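Long-range contacts in lasso peptide isopeptidase AtxE2 (Asticcacaulis excentricus, PDB 5TXE), which hydrolyses the isopeptide bond of the lasso peptides astexin-2 and astexin-3, opening these knotted molecules and converting them to linear peptides: residues D169-E174 with L184-R189; D175-D180 with A250-K255. The protein carries 1 engineered substitution. All coordinates share one frame; numbering follows the deposited sequence.

Overall arrangement
Following the chain from the N terminus, the path leaves the four-stranded sheet that ends with strand 163-167 and enters residues 169-174, where the next antiparallel sheet begins. Contact 1 closes the short hairpin loop to residues 184-189, joining the start of strand 173-178 to the far end of strand 183-188. Contact 2 starts within that loop, at residues 175-180, and closes a much longer excursion, through strand 183-188, helix 190-202 and strands 230-235 and 240-243, on the end of helix 246-253. The two closures therefore cross. Their centres lie about 12 Å apart, and backbone bonds between the hairpin strands link them, so the helix end packs on the same sheet that the hairpin helps to form.

Contact 1. Residues D169-E174 with L184-R189; sequences DAYDIE and LIYSGR
Tyr171 and Tyr186 both place CG between the backbone N and the carbonyl carbon, with chi1 at 49° and 70°, and this brings the two side chains together at about a right angle. Tyr171 OH arrives 3.8 Å from Tyr186 CE2. Tyr171 OH also donates to a water 3.0 Å away, which in turn donates to Tyr186 O, so the ring is tethered to the strand it touches. Beyond it, Ile173 reaches obliquely across to the Tyr186 ring, Ile173 CD1 lying 3.7 Å from Tyr186 CD2, while Tyr186 OH makes a weak bond to Asp169 OD2. Further along, Tyr171 CE2 comes to 3.7 Å from Gly188 CA, a closeness that depends on the missing CB of Gly188.

The backbones are joined by Glu174 N to Ser187 O, 2.9 Å and almost straight. Glu174 then runs extended beyond CG toward Arg189, whose chain bends at chi3 to offer Arg189 NE to the syn lone pair of Glu174 OE2 at 2.9 Å. The carboxylate and guanidinium planes stand 72° apart, so the salt bridge runs through NE to one oxygen and is not a flat, two-pronged pairing. A second water donates to that same OE2 and to Asp172 O and accepts from Arg189 N, so OE2 is gripped twice. The guanidinium also bonds through NH1 to Ala119 O. With an alanine here instead of Arg189, the Glu174 carboxylate would probably lose its charged mate and Ala119 O this donor.

Arg189 itself stands at the N-cap position of helix 190-202. The whole is the open end of an antiparallel beta hairpin, strands 173-178 and 183-188, within a four-stranded antiparallel sheet consistent with a blade of the beta-propeller found in prolyl oligopeptidase-family enzymes.

Contact 2. Residues D175-D180 with A250-K255; sequences DVQWLD and ARLREK
Leu252 and Gln177 meet obliquely where the last turn of helix 246-253 packs against an outermost strand of a four-stranded antiparallel sheet, probably one blade of the beta-propeller expected in this family. Leu252 has CG anti to the backbone N (chi1 -173°), which carries Leu252 CD1 down onto the strand, 3.4 Å from Gln177 CG. Asp175 runs past the leucine in the opposite direction, its OD2 3.8 Å from Leu252 CD1. The other carboxylate oxygen, OD1, forms a salt bridge with Arg133 outside the contact.

Where the chain turns a corner, at Leu179, Arg251 and Leu179 also cross obliquely. Leu179 CD2 lies over one face of the Arg251 guanidinium, 3.6 Å above its plane and offset toward the rim. The group also reaches the backbone of Leu179: Arg251 NH2 bonds to Leu179 O at 3.3 Å, in the carbonyl plane and on a lone pair, and NH1 adds a weak bond to the same oxygen.

Between the helix end and the strand sits one water, donating to Leu252 O and to Asp175 OD2 and accepting from Gln177 NE2 at 3.1 Å.

Contact 1. Residues D169-E174 with L184-R189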
# COMPACT_ATOMS: atom_id res chain seq x y z
N ASP A 169 19.13 -17.80 -12.98
CA ASP A 169 18.68 -18.64 -14.06
C ASP A 169 18.11 -17.81 -15.23
O ASP A 169 18.10 -16.60 -15.17
CB ASP A 169 17.70 -19.64 -13.48
CG ASP A 169 17.83 -21.05 -14.11
OD1 ASP A 169 17.94 -21.12 -15.38
OD2 ASP A 169 17.78 -22.05 -13.34
N ALA A 170 17.63 -18.48 -16.26
CA ALA A 170 16.90 -17.79 -17.36
C ALA A 170 15.61 -17.08 -16.90
O ALA A 170 15.07 -16.23 -17.62
CB ALA A 170 16.54 -18.79 -18.45
N TYR A 171 15.13 -17.39 -15.70
CA TYR A 171 13.92 -16.79 -15.17
C TYR A 171 14.27 -16.10 -13.88
O TYR A 171 15.33 -16.41 -13.24
CB TYR A 171 12.86 -17.88 -14.98
CG TYR A 171 13.34 -19.10 -14.24
CD1 TYR A 171 13.90 -20.19 -14.92
CD2 TYR A 171 13.18 -19.20 -12.89
CE1 TYR A 171 14.33 -21.33 -14.25
CE2 TYR A 171 13.60 -20.32 -12.20
CZ TYR A 171 14.18 -21.38 -12.89
OH TYR A 171 14.56 -22.49 -12.20
N ASP A 172 13.42 -15.15 -13.50
CA ASP A 172 13.58 -14.53 -12.19
C ASP A 172 13.34 -15.56 -11.07
O ASP A 172 12.33 -16.31 -11.12
CB ASP A 172 12.60 -13.37 -11.96
CG ASP A 172 12.89 -12.16 -12.85
OD1 ASP A 172 14.08 -11.86 -13.23
OD2 ASP A 172 11.88 -11.47 -13.10
N ILE A 173 14.18 -15.53 -10.04
CA ILE A 173 13.94 -16.40 -8.92
C ILE A 173 12.83 -15.74 -8.11
O ILE A 173 12.90 -14.54 -7.84
CB ILE A 173 15.15 -16.54 -8.02
CG1 ILE A 173 16.40 -17.02 -8.79
CG2 ILE A 173 14.84 -17.49 -6.86
CD1 ILE A 173 16.12 -18.12 -9.78
N GLU A 174 11.88 -16.54 -7.63
CA GLU A 174 10.70 -16.01 -6.89
C GLU A 174 10.75 -16.24 -5.41
O GLU A 174 10.06 -15.55 -4.69
CB GLU A 174 9.40 -16.58 -7.47
CG GLU A 174 9.17 -16.01 -8.87
CD GLU A 174 8.00 -16.61 -9.65
OE1 GLU A 174 7.12 -17.29 -9.03
OE2 GLU A 174 7.94 -16.37 -10.88
N LEU A 184 20.48 -24.72 -0.80
CA LEU A 184 19.37 -23.77 -0.98
C LEU A 184 18.38 -24.39 -1.90
O LEU A 184 18.74 -24.98 -2.92
CB LEU A 184 19.84 -22.43 -1.59
CG LEU A 184 20.75 -21.53 -0.77
CD1 LEU A 184 21.30 -20.44 -1.67
CD2 LEU A 184 19.98 -20.90 0.37
N ILE A 185 17.12 -24.19 -1.57
CA ILE A 185 16.05 -24.53 -2.51
C ILE A 185 15.41 -23.24 -3.03
O ILE A 185 15.27 -22.27 -2.30
CB ILE A 185 14.99 -25.43 -1.84
CG1 ILE A 185 13.91 -25.75 -2.83
CG2 ILE A 185 14.39 -24.76 -0.61
CD1 ILE A 185 12.99 -26.87 -2.38
N TYR A 186 15.06 -23.22 -4.29
CA TYR A 186 14.55 -22.02 -4.91
C TYR A 186 13.56 -22.34 -5.99
O TYR A 186 13.53 -23.46 -6.51
CB TYR A 186 15.68 -21.19 -5.49
CG TYR A 186 16.37 -21.76 -6.73
CD1 TYR A 186 17.44 -22.65 -6.63
CD2 TYR A 186 16.01 -21.34 -7.99
CE1 TYR A 186 18.13 -23.14 -7.77
CE2 TYR A 186 16.70 -21.83 -9.13
CZ TYR A 186 17.76 -22.73 -8.99
OH TYR A 186 18.42 -23.19 -10.12
N SER A 187 12.71 -21.36 -6.27
CA SER A 187 11.57 -21.53 -7.17
C SER A 187 11.52 -20.46 -8.24
O SER A 187 12.11 -19.39 -8.10
CB SER A 187 10.26 -21.44 -6.37
OG SER A 187 10.10 -20.21 -5.73
N GLY A 188 10.78 -20.74 -9.30
CA GLY A 188 10.45 -19.73 -10.33
C GLY A 188 9.74 -20.36 -11.50
O GLY A 188 9.36 -21.53 -11.40
N ARG A 189 9.63 -19.65 -12.64
CA ARG A 189 8.77 -20.05 -13.70
C ARG A 189 9.40 -20.01 -15.09
O ARG A 189 9.08 -19.14 -15.89
CB ARG A 189 7.47 -19.23 -13.66
CG ARG A 189 6.65 -19.47 -12.38
CD ARG A 189 5.35 -18.69 -12.29
NE ARG A 189 5.59 -17.26 -12.32
CZ ARG A 189 4.65 -16.35 -12.55
NH1 ARG A 189 3.40 -16.72 -12.74
NH2 ARG A 189 4.96 -15.09 -12.56
O HOH W 1 13.51 -23.10 -9.43
O HOH W 2 10.21 -16.84 -12.47

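Contact 2. Residues D175-D180 with A250-K255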
# COMPACT_ATOMS: atom_id res chain seq x y z
N ASP A 175 11.56 -17.20 -4.94
CA ASP A 175 11.69 -17.47 -3.51
C ASP A 175 12.87 -18.41 -3.28
O ASP A 175 13.33 -19.08 -4.19
CB ASP A 175 10.42 -18.17 -2.97
CG ASP A 175 10.16 -17.87 -1.49
OD1 ASP A 175 10.97 -17.23 -0.77
OD2 ASP A 175 9.12 -18.35 -1.01
N VAL A 176 13.28 -18.46 -2.03
CA VAL A 176 14.43 -19.24 -1.62
C VAL A 176 14.36 -19.55 -0.10
O VAL A 176 13.84 -18.74 0.68
CB VAL A 176 15.71 -18.44 -1.95
CG1 VAL A 176 15.77 -17.14 -1.15
CG2 VAL A 176 16.95 -19.29 -1.69
N GLN A 177 14.84 -20.72 0.30
CA GLN A 177 15.06 -21.08 1.71
C GLN A 177 16.34 -21.94 1.81
O GLN A 177 16.72 -22.61 0.84
CB GLN A 177 13.94 -21.97 2.28
CG GLN A 177 12.60 -21.32 2.41
CD GLN A 177 12.39 -20.44 3.65
OE1 GLN A 177 13.15 -20.48 4.68
NE2 GLN A 177 11.32 -19.63 3.57
N TRP A 178 16.93 -21.96 3.01
CA TRP A 178 18.02 -22.86 3.33
C TRP A 178 17.45 -24.24 3.68
O TRP A 178 16.52 -24.34 4.45
CB TRP A 178 18.77 -22.33 4.53
CG TRP A 178 19.40 -21.00 4.31
CD1 TRP A 178 18.87 -19.75 4.58
CD2 TRP A 178 20.71 -20.77 3.82
NE1 TRP A 178 19.78 -18.78 4.28
CE2 TRP A 178 20.91 -19.38 3.80
CE3 TRP A 178 21.75 -21.61 3.41
CZ2 TRP A 178 22.10 -18.81 3.38
CZ3 TRP A 178 22.92 -21.06 2.97
CH2 TRP A 178 23.09 -19.66 2.97
N LEU A 179 17.98 -25.29 3.06
CA LEU A 179 17.73 -26.66 3.50
C LEU A 179 18.75 -27.09 4.60
O LEU A 179 18.37 -27.81 5.51
CB LEU A 179 17.74 -27.64 2.35
CG LEU A 179 16.65 -27.48 1.29
CD1 LEU A 179 16.74 -28.57 0.22
CD2 LEU A 179 15.28 -27.49 1.94
N ASP A 180 19.98 -26.61 4.52
CA ASP A 180 20.98 -26.71 5.57
C ASP A 180 21.99 -25.61 5.31
O ASP A 180 21.80 -24.84 4.39
CB ASP A 180 21.62 -28.12 5.61
CG ASP A 180 22.36 -28.49 4.32
OD1 ASP A 180 23.05 -27.65 3.73
OD2 ASP A 180 22.22 -29.65 3.88
N ALA A 250 7.69 -28.83 -0.04
CA ALA A 250 6.78 -28.31 0.98
C ALA A 250 7.50 -27.36 1.98
O ALA A 250 6.91 -26.37 2.40
CB ALA A 250 6.08 -29.45 1.69
N ARG A 251 8.76 -27.60 2.32
CA ARG A 251 9.49 -26.61 3.20
C ARG A 251 9.59 -25.19 2.58
O ARG A 251 9.84 -24.19 3.27
CB ARG A 251 10.91 -27.07 3.65
CG ARG A 251 11.08 -27.07 5.18
CD ARG A 251 12.49 -26.99 5.77
NE ARG A 251 13.37 -28.09 5.35
CZ ARG A 251 14.67 -28.17 5.67
NH1 ARG A 251 15.24 -27.20 6.40
NH2 ARG A 251 15.40 -29.19 5.24
N LEU A 252 9.44 -25.11 1.26
CA LEU A 252 9.40 -23.83 0.60
C LEU A 252 7.95 -23.36 0.36
O LEU A 252 7.65 -22.21 0.58
CB LEU A 252 10.22 -23.85 -0.71
CG LEU A 252 10.46 -22.54 -1.49
CD1 LEU A 252 11.18 -21.54 -0.65
CD2 LEU A 252 11.26 -22.74 -2.75
N ARG A 253 7.08 -24.27 -0.07
CA ARG A 253 5.69 -23.97 -0.47
C ARG A 253 4.78 -23.57 0.71
O ARG A 253 4.01 -22.61 0.62
CB ARG A 253 5.08 -25.20 -1.16
CG ARG A 253 4.29 -24.88 -2.41
CD ARG A 253 3.54 -26.07 -3.01
NE ARG A 253 2.37 -25.54 -3.71
CZ ARG A 253 2.40 -24.81 -4.84
NH1 ARG A 253 3.56 -24.54 -5.46
NH2 ARG A 253 1.28 -24.35 -5.38
N GLU A 254 4.83 -24.34 1.80
CA GLU A 254 4.00 -24.07 2.97
C GLU A 254 4.44 -22.77 3.65
O GLU A 254 5.62 -22.57 3.88
CB GLU A 254 4.11 -25.20 4.02
CG GLU A 254 3.37 -26.51 3.73
CD GLU A 254 3.57 -27.52 4.86
OE1 GLU A 254 3.25 -27.18 6.03
OE2 GLU A 254 4.06 -28.66 4.61
N LYS A 255 3.50 -21.91 3.97
CA LYS A 255 3.77 -20.75 4.83
C LYS A 255 3.14 -20.93 6.23
O LYS A 255 2.05 -21.44 6.36
CB LYS A 255 3.22 -19.49 4.17
CG LYS A 255 3.55 -18.20 4.92
CD LYS A 255 2.72 -17.02 4.43
CE LYS A 255 3.38 -16.41 3.19
NZ LYS A 255 2.44 -15.54 2.44
O HOH W 3 9.08 -19.82 1.47